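Side-chain contacts in putative sortase (PDB 2W1J), which probably acts as a class C sortase, a cysteine transpeptidase that joins pilin subunits covalently into the pilus fibre of Streptococcus pneumoniae: residues L16-A19 against D20-E23; Y56-M59 against L60-H63; K122-T125 against D126-K129; K153-E156 against P157-D161; L164-P167 against G168-Y171. All coordinates share one frame; numbering follows the deposited sequence.

Contact 1. Residues L16-A19 against D20-E23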
loop_
_atom_site.group_PDB
_atom_site.type_symbol
_atom_site.label_atom_id
_atom_site.label_comp_id
_atom_site.label_asym_id
_atom_site.label_seq_id
_atom_site.Cartn_x
_atom_site.Cartn_y
_atom_site.Cartn_z
ATOM N N LEU A 16 14.584 7.891 14.554
ATOM C CA LEU A 16 13.921 6.987 15.494
ATOM C C LEU A 16 14.955 6.134 16.216
ATOM O O LEU A 16 15.888 5.625 15.598
ATOM C CB LEU A 16 12.905 6.084 14.784
ATOM C CG LEU A 16 11.503 6.658 14.525
ATOM C CD1 LEU A 16 10.691 6.759 15.807
ATOM C CD2 LEU A 16 11.566 8.009 13.847
ATOM N N ASP A 17 14.795 5.992 17.526
ATOM C CA ASP A 17 15.654 5.089 18.283
ATOM C C ASP A 17 15.357 3.652 17.884
ATOM O O ASP A 17 14.196 3.274 17.736
ATOM C CB ASP A 17 15.423 5.244 19.783
ATOM C CG ASP A 17 16.513 4.572 20.605
ATOM O OD1 ASP A 17 17.479 5.267 20.970
ATOM O OD2 ASP A 17 16.436 3.351 20.865
ATOM N N GLU A 18 16.402 2.844 17.736
ATOM C CA GLU A 18 16.210 1.461 17.327
ATOM C C GLU A 18 15.284 0.700 18.281
ATOM O O GLU A 18 14.517 -0.148 17.850
ATOM C CB GLU A 18 17.551 0.736 17.153
ATOM C CG GLU A 18 18.328 1.181 15.920
ATOM C CD GLU A 18 17.620 0.869 14.612
ATOM O OE1 GLU A 18 16.866 -0.125 14.538
ATOM O OE2 GLU A 18 17.845 1.613 13.639
ATOM N N ALA A 19 15.343 0.999 19.576
ATOM C CA ALA A 19 14.475 0.308 20.530
ATOM C C ALA A 19 12.997 0.672 20.332
ATOM O O ALA A 19 12.097 -0.154 20.538
ATOM C CB ALA A 19 14.929 0.582 21.966
ATOM N N ASP A 20 12.753 1.915 19.922
ATOM C CA ASP A 20 11.412 2.393 19.574
ATOM C C ASP A 20 10.907 1.628 18.345
ATOM O O ASP A 20 9.771 1.142 18.320
ATOM C CB ASP A 20 11.515 3.907 19.304
ATOM C CG ASP A 20 10.190 4.565 18.939
ATOM O OD1 ASP A 20 9.131 3.907 18.912
ATOM O OD2 ASP A 20 10.223 5.791 18.677
ATOM N N ILE A 21 11.755 1.511 17.328
ATOM C CA ILE A 21 11.417 0.714 16.152
ATOM C C ILE A 21 11.108 -0.731 16.549
ATOM O O ILE A 21 10.134 -1.317 16.079
ATOM C CB ILE A 21 12.540 0.786 15.096
ATOM C CG1 ILE A 21 12.653 2.211 14.538
ATOM C CG2 ILE A 21 12.289 -0.211 13.958
ATOM C CD1 ILE A 21 13.881 2.448 13.676
ATOM N N ASP A 22 11.912 -1.305 17.443
ATOM C CA ASP A 22 11.663 -2.681 17.874
ATOM C C ASP A 22 10.266 -2.823 18.494
ATOM O O ASP A 22 9.556 -3.793 18.234
ATOM C CB ASP A 22 12.721 -3.132 18.886
ATOM C CG ASP A 22 14.131 -3.174 18.312
ATOM O OD1 ASP A 22 14.285 -3.451 17.102
ATOM O OD2 ASP A 22 15.084 -2.963 19.103
ATOM N N GLU A 23 9.887 -1.877 19.350
ATOM C CA GLU A 23 8.565 -1.914 19.988
ATOM C C GLU A 23 7.455 -1.812 18.944
ATOM O O GLU A 23 6.461 -2.548 18.982
ATOM C CB GLU A 23 8.440 -0.767 20.998
ATOM C CG GLU A 23 9.418 -0.835 22.169
ATOM C CD GLU A 23 9.275 0.329 23.140
ATOM O OE1 GLU A 23 8.828 1.418 22.720
ATOM O OE2 GLU A 23 9.617 0.154 24.329
HETATM O O HOH W 1 12.667 7.265 18.864
HETATM O O HOH W 2 16.232 -2.730 15.432
#
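Leu16 meets the start of the helix that follows through its CB and one of its methyls. Its CB rests on Ile21 CG1 at 3.9 Å, whereas its CD1 methyl comes against the carboxylate of Asp20, 3.1 Å from OD2, the two side chains running at a slant to each other. Asp20 is held in this place from two sides: OD1 makes a salt bridge with Arg24, one turn further on, and OD2 accepts from a water that in turn receives the N-H of Asp17. Asp17 is the N-cap of helix 18-33. With CG anti to the backbone N (chi1 -166°), its carboxylate lies beside the first turn and OD2 takes the N-H of Ala19 at 2.9 Å on its anti side, while Asp17 O receives Ile21 N at 3.0 Å. Glu18 bends back at chi2 (-64°), which lays its carboxylate alongside Ile21, with OE1 4.0 Å from CD1. The same OE1 accepts from a second water, shared with Asp22 OD1, that bridges two carboxylates of like charge 4.9 Å apart between OE1 and OD1. At Ala19 the carbonyl O receives Glu23 N and also meets Glu23 CG at 3.2 Å.

Contact 2. Residues Y56-M59 against L60-H63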
loop_
_atom_site.group_PDB
_atom_site.type_symbol
_atom_site.label_atom_id
_atom_site.label_comp_id
_atom_site.label_asym_id
_atom_site.label_seq_id
_atom_site.Cartn_x
_atom_site.Cartn_y
_atom_site.Cartn_z
ATOM N N TYR A 56 -5.746 1.950 13.066
ATOM C CA TYR A 56 -5.246 0.588 13.224
ATOM C C TYR A 56 -3.748 0.428 12.959
ATOM O O TYR A 56 -3.160 -0.586 13.341
ATOM C CB TYR A 56 -6.038 -0.381 12.349
ATOM C CG TYR A 56 -5.873 -0.134 10.870
ATOM C CD1 TYR A 56 -4.825 -0.705 10.163
ATOM C CD2 TYR A 56 -6.752 0.691 10.184
ATOM C CE1 TYR A 56 -4.671 -0.479 8.807
ATOM C CE2 TYR A 56 -6.607 0.926 8.830
ATOM C CZ TYR A 56 -5.562 0.340 8.140
ATOM O OH TYR A 56 -5.432 0.588 6.790
ATOM N N ALA A 57 -3.136 1.429 12.338
ATOM C CA ALA A 57 -1.727 1.349 11.956
ATOM C C ALA A 57 -0.849 2.372 12.667
ATOM O O ALA A 57 0.257 2.668 12.212
ATOM C CB ALA A 57 -1.589 1.500 10.432
ATOM N N ARG A 58 -1.314 2.903 13.798
ATOM C CA ARG A 58 -0.570 3.943 14.509
ATOM C C ARG A 58 0.874 3.555 14.821
ATOM O O ARG A 58 1.766 4.402 14.810
ATOM C CB ARG A 58 -1.303 4.384 15.780
ATOM C CG ARG A 58 -2.612 5.121 15.517
ATOM C CD ARG A 58 -3.214 5.637 16.809
ATOM N NE ARG A 58 -2.484 6.796 17.312
ATOM C CZ ARG A 58 -2.661 7.329 18.516
ATOM N NH1 ARG A 58 -3.548 6.807 19.353
ATOM N NH2 ARG A 58 -1.949 8.387 18.883
ATOM N N MET A 59 1.104 2.275 15.097
ATOM C CA MET A 59 2.448 1.820 15.453
ATOM C C MET A 59 3.465 2.031 14.328
ATOM O O MET A 59 4.660 2.169 14.586
ATOM C CB MET A 59 2.441 0.355 15.915
ATOM C CG MET A 59 2.457 -0.682 14.797
ATOM S SD MET A 59 0.931 -0.764 13.831
ATOM C CE MET A 59 -0.126 -1.769 14.874
ATOM N N LEU A 60 2.988 2.065 13.086
ATOM C CA LEU A 60 3.866 2.211 11.923
ATOM C C LEU A 60 4.007 3.664 11.476
ATOM O O LEU A 60 4.785 3.967 10.567
ATOM C CB LEU A 60 3.340 1.370 10.756
ATOM C CG LEU A 60 3.522 -0.142 10.916
ATOM C CD1 LEU A 60 3.018 -0.867 9.676
ATOM C CD2 LEU A 60 4.998 -0.482 11.167
ATOM N N GLU A 61 3.275 4.565 12.129
ATOM C CA GLU A 61 3.137 5.924 11.614
ATOM C C GLU A 61 4.133 6.906 12.188
ATOM O O GLU A 61 4.396 6.898 13.385
ATOM C CB GLU A 61 1.727 6.449 11.861
ATOM C CG GLU A 61 0.685 5.753 11.019
ATOM C CD GLU A 61 -0.720 6.204 11.344
ATOM O OE1 GLU A 61 -0.885 7.097 12.199
ATOM O OE2 GLU A 61 -1.661 5.650 10.743
ATOM N N ILE A 62 4.680 7.745 11.311
ATOM C CA ILE A 62 5.345 8.979 11.707
ATOM C C ILE A 62 4.544 10.123 11.100
ATOM O O ILE A 62 4.406 10.208 9.876
ATOM C CB ILE A 62 6.789 9.069 11.173
ATOM C CG1 ILE A 62 7.620 7.866 11.622
ATOM C CG2 ILE A 62 7.428 10.380 11.613
ATOM C CD1 ILE A 62 9.061 7.902 11.127
ATOM N N HIS A 63 4.002 10.983 11.953
ATOM C CA HIS A 63 3.127 12.050 11.489
ATOM C C HIS A 63 2.084 11.517 10.513
ATOM O O HIS A 63 1.904 12.054 9.420
ATOM C CB HIS A 63 3.944 13.162 10.840
ATOM C CG HIS A 63 4.992 13.739 11.739
ATOM N ND1 HIS A 63 6.228 14.141 11.282
ATOM C CD2 HIS A 63 4.990 13.971 13.074
ATOM C CE1 HIS A 63 6.941 14.602 12.294
ATOM N NE2 HIS A 63 6.213 14.508 13.393
HETATM O O HOH W 3 -3.640 4.227 11.790
#
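Leu60, Glu61 and Met59 carry this short turn of chain. Met59 and Leu60 lie side by side and point the same way, the thioether SD 3.9 Å from Leu60 CG. A chi1 of 82°, which sets Met59 CG between the backbone N and the carbonyl carbon, and a bend at chi2 bring CG and SD beside Leu60, while CE turns away from it; CG ends 3.3 Å from Leu60 N. Both side chains look to helix 18-33, where Met59 meets Leu27 and Ala28, and Leu60 meets Met25 and Ala28.

Glu61 goes another way. With CG beside the backbone N (chi1 -69°), its chain runs extended back across the turn, and CG sits 3.3 Å from Ala57 O. The carboxylate beyond it lies over the start of the turn, with OE1 3.9 Å from Arg58 CA. From there OE2 accepts at 2.7 Å from a water that also takes the N-H of Ala57, tying the carboxylate to the incoming chain. Arg58 NE stays 5.4 Å from Glu61 OE1, so any attraction between these opposite charges is one of general field and not of a salt bridge.

Two backbone bonds close the turn, Leu60 N to Ala57 O at 2.9 Å and Glu61 N to Arg58 O at 3.1 Å, while Arg24 NH1 of the helix binds the carbonyls of Met59 and Glu61. Such successive i to i+3 bonds are those of a short 3-10 turn, here in the connection that packs on helix 18-33 and leads into strand 65-71 of the sortase beta-barrel.

Contact 3. Residues K122-T125 against D126-K129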
loop_
_atom_site.group_PDB
_atom_site.type_symbol
_atom_site.label_atom_id
_atom_site.label_comp_id
_atom_site.label_asym_id
_atom_site.label_seq_id
_atom_site.Cartn_x
_atom_site.Cartn_y
_atom_site.Cartn_z
ATOM N N LYS A 122 -0.768 12.894 -10.333
ATOM C CA LYS A 122 -0.788 11.678 -11.131
ATOM C C LYS A 122 -1.094 10.418 -10.317
ATOM O O LYS A 122 -1.686 9.484 -10.849
ATOM C CB LYS A 122 0.493 11.523 -11.957
ATOM C CG LYS A 122 1.750 11.367 -11.137
ATOM C CD LYS A 122 2.997 11.382 -12.012
ATOM C CE LYS A 122 4.177 10.798 -11.257
ATOM N NZ LYS A 122 5.417 10.830 -12.080
ATOM N N MET A 123 -0.744 10.414 -9.031
ATOM C CA MET A 123 -0.997 9.249 -8.175
ATOM C C MET A 123 -0.607 7.955 -8.901
ATOM O O MET A 123 0.551 7.812 -9.287
ATOM C CB MET A 123 -2.446 9.234 -7.667
ATOM C CG MET A 123 -2.854 10.489 -6.875
ATOM S SD MET A 123 -1.778 10.804 -5.463
ATOM C CE MET A 123 -2.749 12.051 -4.617
ATOM N N PHE A 124 -1.557 7.038 -9.098
ATOM C CA PHE A 124 -1.270 5.743 -9.752
ATOM C C PHE A 124 -1.704 5.710 -11.235
ATOM O O PHE A 124 -1.885 4.644 -11.822
ATOM C CB PHE A 124 -1.944 4.579 -9.010
ATOM C CG PHE A 124 -1.173 4.038 -7.817
ATOM C CD1 PHE A 124 0.083 4.509 -7.441
ATOM C CD2 PHE A 124 -1.738 3.010 -7.075
ATOM C CE1 PHE A 124 0.739 3.962 -6.333
ATOM C CE2 PHE A 124 -1.096 2.459 -5.982
ATOM C CZ PHE A 124 0.146 2.922 -5.606
ATOM N N THR A 125 -1.868 6.874 -11.855
ATOM C CA THR A 125 -2.312 6.908 -13.252
ATOM C C THR A 125 -1.458 6.033 -14.167
ATOM O O THR A 125 -1.986 5.374 -15.073
ATOM C CB THR A 125 -2.344 8.345 -13.790
ATOM O OG1 THR A 125 -3.359 9.061 -13.089
ATOM C CG2 THR A 125 -2.652 8.365 -15.296
ATOM N N ASP A 126 -0.145 6.041 -13.956
ATOM C CA ASP A 126 0.754 5.303 -14.844
ATOM C C ASP A 126 0.942 3.830 -14.459
ATOM O O ASP A 126 1.807 3.145 -15.001
ATOM C CB ASP A 126 2.111 6.006 -14.955
ATOM C CG ASP A 126 2.055 7.271 -15.799
ATOM O OD1 ASP A 126 1.151 7.409 -16.660
ATOM O OD2 ASP A 126 2.926 8.139 -15.593
ATOM N N LEU A 127 0.115 3.326 -13.547
ATOM C CA LEU A 127 0.191 1.905 -13.202
ATOM C C LEU A 127 -0.004 1.019 -14.429
ATOM O O LEU A 127 0.534 -0.090 -14.483
ATOM C CB LEU A 127 -0.854 1.549 -12.146
ATOM C CG LEU A 127 -0.366 0.787 -10.919
ATOM C CD1 LEU A 127 0.803 1.463 -10.193
ATOM C CD2 LEU A 127 -1.527 0.543 -9.957
ATOM N N THR A 128 -0.750 1.511 -15.420
ATOM C CA THR A 128 -0.986 0.744 -16.644
ATOM C C THR A 128 0.286 0.538 -17.459
ATOM O O THR A 128 0.300 -0.284 -18.381
ATOM C CB THR A 128 -2.023 1.423 -17.562
ATOM O OG1 THR A 128 -1.622 2.778 -17.809
ATOM C CG2 THR A 128 -3.406 1.397 -16.912
ATOM N N LYS A 129 1.325 1.313 -17.168
ATOM C CA LYS A 129 2.600 1.173 -17.865
ATOM C C LYS A 129 3.463 0.057 -17.287
ATOM O O LYS A 129 4.431 -0.368 -17.917
ATOM C CB LYS A 129 3.405 2.477 -17.826
ATOM C CG LYS A 129 2.762 3.623 -18.597
ATOM C CD LYS A 129 3.583 4.912 -18.547
ATOM C CE LYS A 129 4.917 4.779 -19.257
ATOM N NZ LYS A 129 5.656 6.079 -19.239
HETATM O O HOH W 4 1.358 7.339 -11.921
#
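Phe124 and Leu127 form a local hydrophobic contact in the loop between strands 108-113 and 135-139, where that loop packs on the sheet. The two side chains lie side by side, pointing the same way. Leu127 CD1 stands over one face of the Phe124 ring, 4.2 Å from its centroid and displaced toward the rim, a CH-pi contact, while the other methyl, CD2, reaches ring atom CD2 of Phe124 at 3.8 Å. Leu127 has a chi1 of -130°, well off the staggered positions. Both residues pack against Leu174 and Thr176 of strand 170-178, so the pair belongs to the core of the sortase beta-barrel. The backbone comes round by a type II' beta turn from Lys122 to Thr125, then Leu127 N bonds to Phe124 O at 3.0 Å, leading into the 3-10 turn around Leu127-Lys129. Two donors of one residue grip Lys122 O: Thr125 N, and Thr125 OG1 at 2.8 Å, which arrives in the carbonyl plane on a lone pair. That hydroxyl oxygen also bonds to Gly117 N. A water receives Asp126 N at 2.8 Å and donates to Met123 O, bridging the turn to the next residues, and Asp126 OD1 holds a glycerol, probably from the crystallisation liquor.

Contact 4. Residues K153-E156 against P157-D161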
loop_
_atom_site.group_PDB
_atom_site.type_symbol
_atom_site.label_atom_id
_atom_site.label_comp_id
_atom_site.label_asym_id
_atom_site.label_seq_id
_atom_site.Cartn_x
_atom_site.Cartn_y
_atom_site.Cartn_z
ATOM N N LYS A 153 -3.847 -7.731 -13.352
ATOM C CA LYS A 153 -5.158 -8.185 -13.764
ATOM C C LYS A 153 -6.224 -7.138 -13.539
ATOM O O LYS A 153 -6.045 -6.190 -12.767
ATOM C CB LYS A 153 -5.529 -9.522 -13.138
ATOM C CG LYS A 153 -5.858 -9.450 -11.677
ATOM C CD LYS A 153 -6.090 -10.868 -11.099
ATOM C CE LYS A 153 -7.349 -11.510 -11.632
ATOM N NZ LYS A 153 -7.543 -12.907 -11.138
ATOM N N VAL A 154 -7.331 -7.322 -14.245
ATOM C CA VAL A 154 -8.480 -6.439 -14.130
ATOM C C VAL A 154 -9.633 -7.194 -13.461
ATOM O O VAL A 154 -9.918 -8.344 -13.815
ATOM C CB VAL A 154 -8.899 -5.899 -15.509
ATOM C CG1 VAL A 154 -10.146 -5.033 -15.400
ATOM C CG2 VAL A 154 -7.748 -5.119 -16.131
ATOM N N ILE A 155 -10.265 -6.561 -12.477
ATOM C CA ILE A 155 -11.370 -7.178 -11.740
ATOM C C ILE A 155 -12.562 -6.227 -11.678
ATOM O O ILE A 155 -12.429 -5.012 -11.898
ATOM C CB ILE A 155 -10.965 -7.506 -10.266
ATOM C CG1 ILE A 155 -10.569 -6.233 -9.517
ATOM C CG2 ILE A 155 -9.844 -8.541 -10.212
ATOM C CD1 ILE A 155 -10.519 -6.365 -7.986
ATOM N N GLU A 156 -13.724 -6.767 -11.340
ATOM C CA GLU A 156 -14.833 -5.893 -10.969
ATOM C C GLU A 156 -14.625 -5.410 -9.530
ATOM O O GLU A 156 -13.946 -6.071 -8.733
ATOM C CB GLU A 156 -16.178 -6.591 -11.132
ATOM C CG GLU A 156 -16.287 -7.822 -10.282
ATOM C CD GLU A 156 -17.574 -8.580 -10.482
ATOM O OE1 GLU A 156 -18.115 -8.572 -11.611
ATOM O OE2 GLU A 156 -18.029 -9.195 -9.497
ATOM N N PRO A 157 -15.204 -4.251 -9.195
ATOM C CA PRO A 157 -14.838 -3.565 -7.959
ATOM C C PRO A 157 -15.080 -4.309 -6.646
ATOM O O PRO A 157 -14.404 -4.022 -5.662
ATOM C CB PRO A 157 -15.665 -2.280 -8.021
ATOM C CG PRO A 157 -15.758 -1.999 -9.489
ATOM C CD PRO A 157 -15.951 -3.366 -10.107
ATOM N N THR A 158 -16.032 -5.230 -6.604
ATOM C CA THR A 158 -16.336 -5.890 -5.331
ATOM C C THR A 158 -15.813 -7.318 -5.232
ATOM O O THR A 158 -16.156 -8.052 -4.298
ATOM C CB THR A 158 -17.842 -5.881 -5.029
ATOM O OG1 THR A 158 -18.555 -6.429 -6.142
ATOM C CG2 THR A 158 -18.311 -4.461 -4.765
ATOM N N ASN A 159 -14.999 -7.715 -6.203
ATOM C CA ASN A 159 -14.333 -9.009 -6.149
ATOM C C ASN A 159 -12.996 -8.851 -5.437
ATOM O O ASN A 159 -12.067 -8.261 -5.982
ATOM C CB ASN A 159 -14.104 -9.539 -7.566
ATOM C CG ASN A 159 -13.249 -10.793 -7.585
ATOM O OD1 ASN A 159 -13.033 -11.429 -6.550
ATOM N ND2 ASN A 159 -12.751 -11.151 -8.763
ATOM N N PHE A 160 -12.909 -9.352 -4.208
ATOM C CA PHE A 160 -11.708 -9.178 -3.394
ATOM C C PHE A 160 -10.826 -10.423 -3.335
ATOM O O PHE A 160 -9.830 -10.443 -2.602
ATOM C CB PHE A 160 -12.096 -8.762 -1.971
ATOM C CG PHE A 160 -12.991 -7.554 -1.916
ATOM C CD1 PHE A 160 -12.746 -6.461 -2.729
ATOM C CD2 PHE A 160 -14.074 -7.512 -1.053
ATOM C CE1 PHE A 160 -13.566 -5.345 -2.683
ATOM C CE2 PHE A 160 -14.893 -6.397 -0.996
ATOM C CZ PHE A 160 -14.638 -5.312 -1.818
ATOM N N ASP A 161 -11.167 -11.453 -4.104
ATOM C CA ASP A 161 -10.468 -12.738 -4.007
ATOM C C ASP A 161 -8.955 -12.579 -4.197
ATOM O O ASP A 161 -8.155 -13.239 -3.527
ATOM C CB ASP A 161 -10.994 -13.717 -5.063
ATOM C CG ASP A 161 -12.413 -14.194 -4.788
ATOM O OD1 ASP A 161 -12.951 -13.902 -3.701
ATOM O OD2 ASP A 161 -12.987 -14.866 -5.675
HETATM O O HOH W 5 -10.562 -13.100 -9.603
HETATM O O HOH W 6 -19.205 -9.132 -6.407
#
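The carboxylate of Glu156 and the amide of Asn159 stand almost perpendicular, their planes 86° apart, and the two side chains cross at about a right angle, touching through their stems, Glu156 CG against Asn159 CB at 3.9 Å. The amide is fixed from both ends. Its OD1 accepts Asp161 N at 3.1 Å from above the carbonyl plane, which makes an Asx turn, and its ND2 donates to a water at 3.0 Å while lying 4.2 Å from Ile155 CG2. In Phe160 one ring face carries the carbonyl of Thr158, whose O is 3.7 Å above the ring plane and over its centre.

The backbone that brings these groups together is a type I beta turn from Glu156 to Asn159, closed by Asn159 N bonding to Glu156 O at 3.2 Å. Beside it, Ile155 sends its CD1 methyl to within 3.2 Å of Asn159 O; CG1 lies between backbone N and carbonyl carbon (chi1 60°), the setting that carries this branch toward the turn. A water bonded to Thr158 OG1 also reaches Glu156 OE2, weakly.

The turn thus ends strand 144-155, which Ile155 still ties to strand 185-194 by backbone bonding with Arg186. Pro157 also packs on Arg186 and, on the loop side, on Asp42, while Phe160 meets Val39 of the segment between helices 18-33 and 46-49.

Contact 5. Residues L164-P167 against G168-Y171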
loop_
_atom_site.group_PDB
_atom_site.type_symbol
_atom_site.label_atom_id
_atom_site.label_comp_id
_atom_site.label_asym_id
_atom_site.label_seq_id
_atom_site.Cartn_x
_atom_site.Cartn_y
_atom_site.Cartn_z
ATOM N N LEU A 164 -6.551 -11.113 -1.074
ATOM C CA LEU A 164 -6.425 -11.808 0.202
ATOM C C LEU A 164 -5.070 -12.496 0.327
ATOM O O LEU A 164 -4.366 -12.705 -0.660
ATOM C CB LEU A 164 -7.550 -12.834 0.343
ATOM C CG LEU A 164 -8.959 -12.239 0.314
ATOM C CD1 LEU A 164 -9.986 -13.357 0.439
ATOM C CD2 LEU A 164 -9.148 -11.196 1.414
ATOM N N ILE A 165 -4.709 -12.872 1.547
ATOM C CA ILE A 165 -3.450 -13.571 1.775
ATOM C C ILE A 165 -3.422 -14.879 1.002
ATOM O O ILE A 165 -4.406 -15.625 0.996
ATOM C CB ILE A 165 -3.230 -13.835 3.288
ATOM C CG1 ILE A 165 -2.936 -12.512 4.000
ATOM C CG2 ILE A 165 -2.116 -14.837 3.517
ATOM C CD1 ILE A 165 -3.022 -12.614 5.511
ATOM N N VAL A 166 -2.292 -15.148 0.354
ATOM C CA VAL A 166 -2.033 -16.456 -0.227
ATOM C C VAL A 166 -0.972 -17.124 0.642
ATOM O O VAL A 166 0.155 -16.652 0.721
ATOM C CB VAL A 166 -1.511 -16.333 -1.679
ATOM C CG1 VAL A 166 -1.321 -17.716 -2.292
ATOM C CG2 VAL A 166 -2.461 -15.478 -2.521
ATOM N N PRO A 167 -1.340 -18.206 1.347
ATOM C CA PRO A 167 -0.340 -18.869 2.191
ATOM C C PRO A 167 0.938 -19.222 1.415
ATOM O O PRO A 167 0.865 -19.722 0.294
ATOM C CB PRO A 167 -1.058 -20.149 2.638
ATOM C CG PRO A 167 -2.505 -19.794 2.577
ATOM C CD PRO A 167 -2.655 -18.870 1.404
ATOM N N GLY A 168 2.099 -18.959 2.010
ATOM C CA GLY A 168 3.377 -19.287 1.373
ATOM C C GLY A 168 3.960 -18.210 0.472
ATOM O O GLY A 168 5.012 -18.416 -0.146
ATOM N N HIS A 169 3.290 -17.056 0.403
ATOM C CA HIS A 169 3.741 -15.932 -0.414
ATOM C C HIS A 169 3.767 -14.629 0.381
ATOM O O HIS A 169 3.026 -14.446 1.351
ATOM C CB HIS A 169 2.861 -15.796 -1.662
ATOM C CG HIS A 169 2.892 -17.001 -2.561
ATOM N ND1 HIS A 169 3.753 -17.105 -3.635
ATOM C CD2 HIS A 169 2.172 -18.149 -2.543
ATOM C CE1 HIS A 169 3.570 -18.270 -4.232
ATOM N NE2 HIS A 169 2.611 -18.919 -3.595
ATOM N N ASP A 170 4.627 -13.720 -0.072
ATOM C CA ASP A 170 4.771 -12.374 0.481
ATOM C C ASP A 170 4.482 -11.428 -0.687
ATOM O O ASP A 170 5.337 -11.231 -1.556
ATOM C CB ASP A 170 6.218 -12.216 0.992
ATOM C CG ASP A 170 6.522 -10.847 1.596
ATOM O OD1 ASP A 170 5.763 -9.873 1.374
ATOM O OD2 ASP A 170 7.575 -10.740 2.290
ATOM N N TYR A 171 3.262 -10.893 -0.720
ATOM C CA TYR A 171 2.759 -10.103 -1.850
ATOM C C TYR A 171 2.401 -8.683 -1.431
ATOM O O TYR A 171 1.936 -8.443 -0.313
ATOM C CB TYR A 171 1.478 -10.741 -2.396
ATOM C CG TYR A 171 1.623 -11.994 -3.226
ATOM C CD1 TYR A 171 2.524 -12.067 -4.285
ATOM C CD2 TYR A 171 0.767 -13.083 -3.017
ATOM C CE1 TYR A 171 2.600 -13.218 -5.086
ATOM C CE2 TYR A 171 0.834 -14.223 -3.808
ATOM C CZ TYR A 171 1.749 -14.280 -4.843
ATOM O OH TYR A 171 1.809 -15.415 -5.629
#
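A type II beta turn runs from Val166 to His169, with Gly168 at phi 89° and psi 3°, backbone angles at which a beta carbon would jam against Pro167 O and which therefore call for glycine, and His169 N closing on Val166 O at 3.2 Å. Val166 uses each of its methyls on a different ring. CG1, anti to the backbone N (chi1 -177°), reaches His169 CD2 at 3.5 Å in an oblique approach. The other branch comes to Tyr171 at the ring edge, near its plane: CG2 lies 3.8 Å from CE2, and Val166 CB is in the ring plane itself.

The two rings are also set against each other. His169 CB sits 3.3 Å above one face of the Tyr171 ring, toward its rim, and Tyr171 OH stands 3.2 Å above the imidazole plane of His169, likewise off centre. His169 CD2 has one further neighbour in Pro167 O, at 3.5 Å, so the imidazole has neighbours in the valine, the tyrosine and the turn's own carbonyl.

Outside the turn, Gly168 N donates to Ser107 OG, and Tyr171 makes a cation-pi contact with Arg190. Asp170 pairs with Arg193 in a salt bridge and bonds to Tyr147 OH. A type II turn with glycine in its third position here delivers the chain into strand 170-178, which in the sortase beta-barrel runs beside strands 108-113 and 185-194 and, as in other sortases, leads toward the catalytic cysteine.

How the contacts relate
Contacts 1, 4 and 5 lie at the surface, whereas contacts 2 and 3 are partly buried. Contacts 1 and 2 touch through packing of Leu16 CD2 on Ile62 CD1 at 3.7 Å, and Arg24 serves both. The chemistry follows position: acidic side chains and waters at the helix start of contact 1, a sulfur-leucine pair against the same helix in contact 2, and a ring and methyls packed on the strands in contact 3. Contacts 4 and 5 bracket the connection from strand 144-155 to strand 170-178: contact 4 leaves the sheet through a polar turn with an Asx turn and waters, contact 5 re-enters it through a glycine turn whose valine meets two rings.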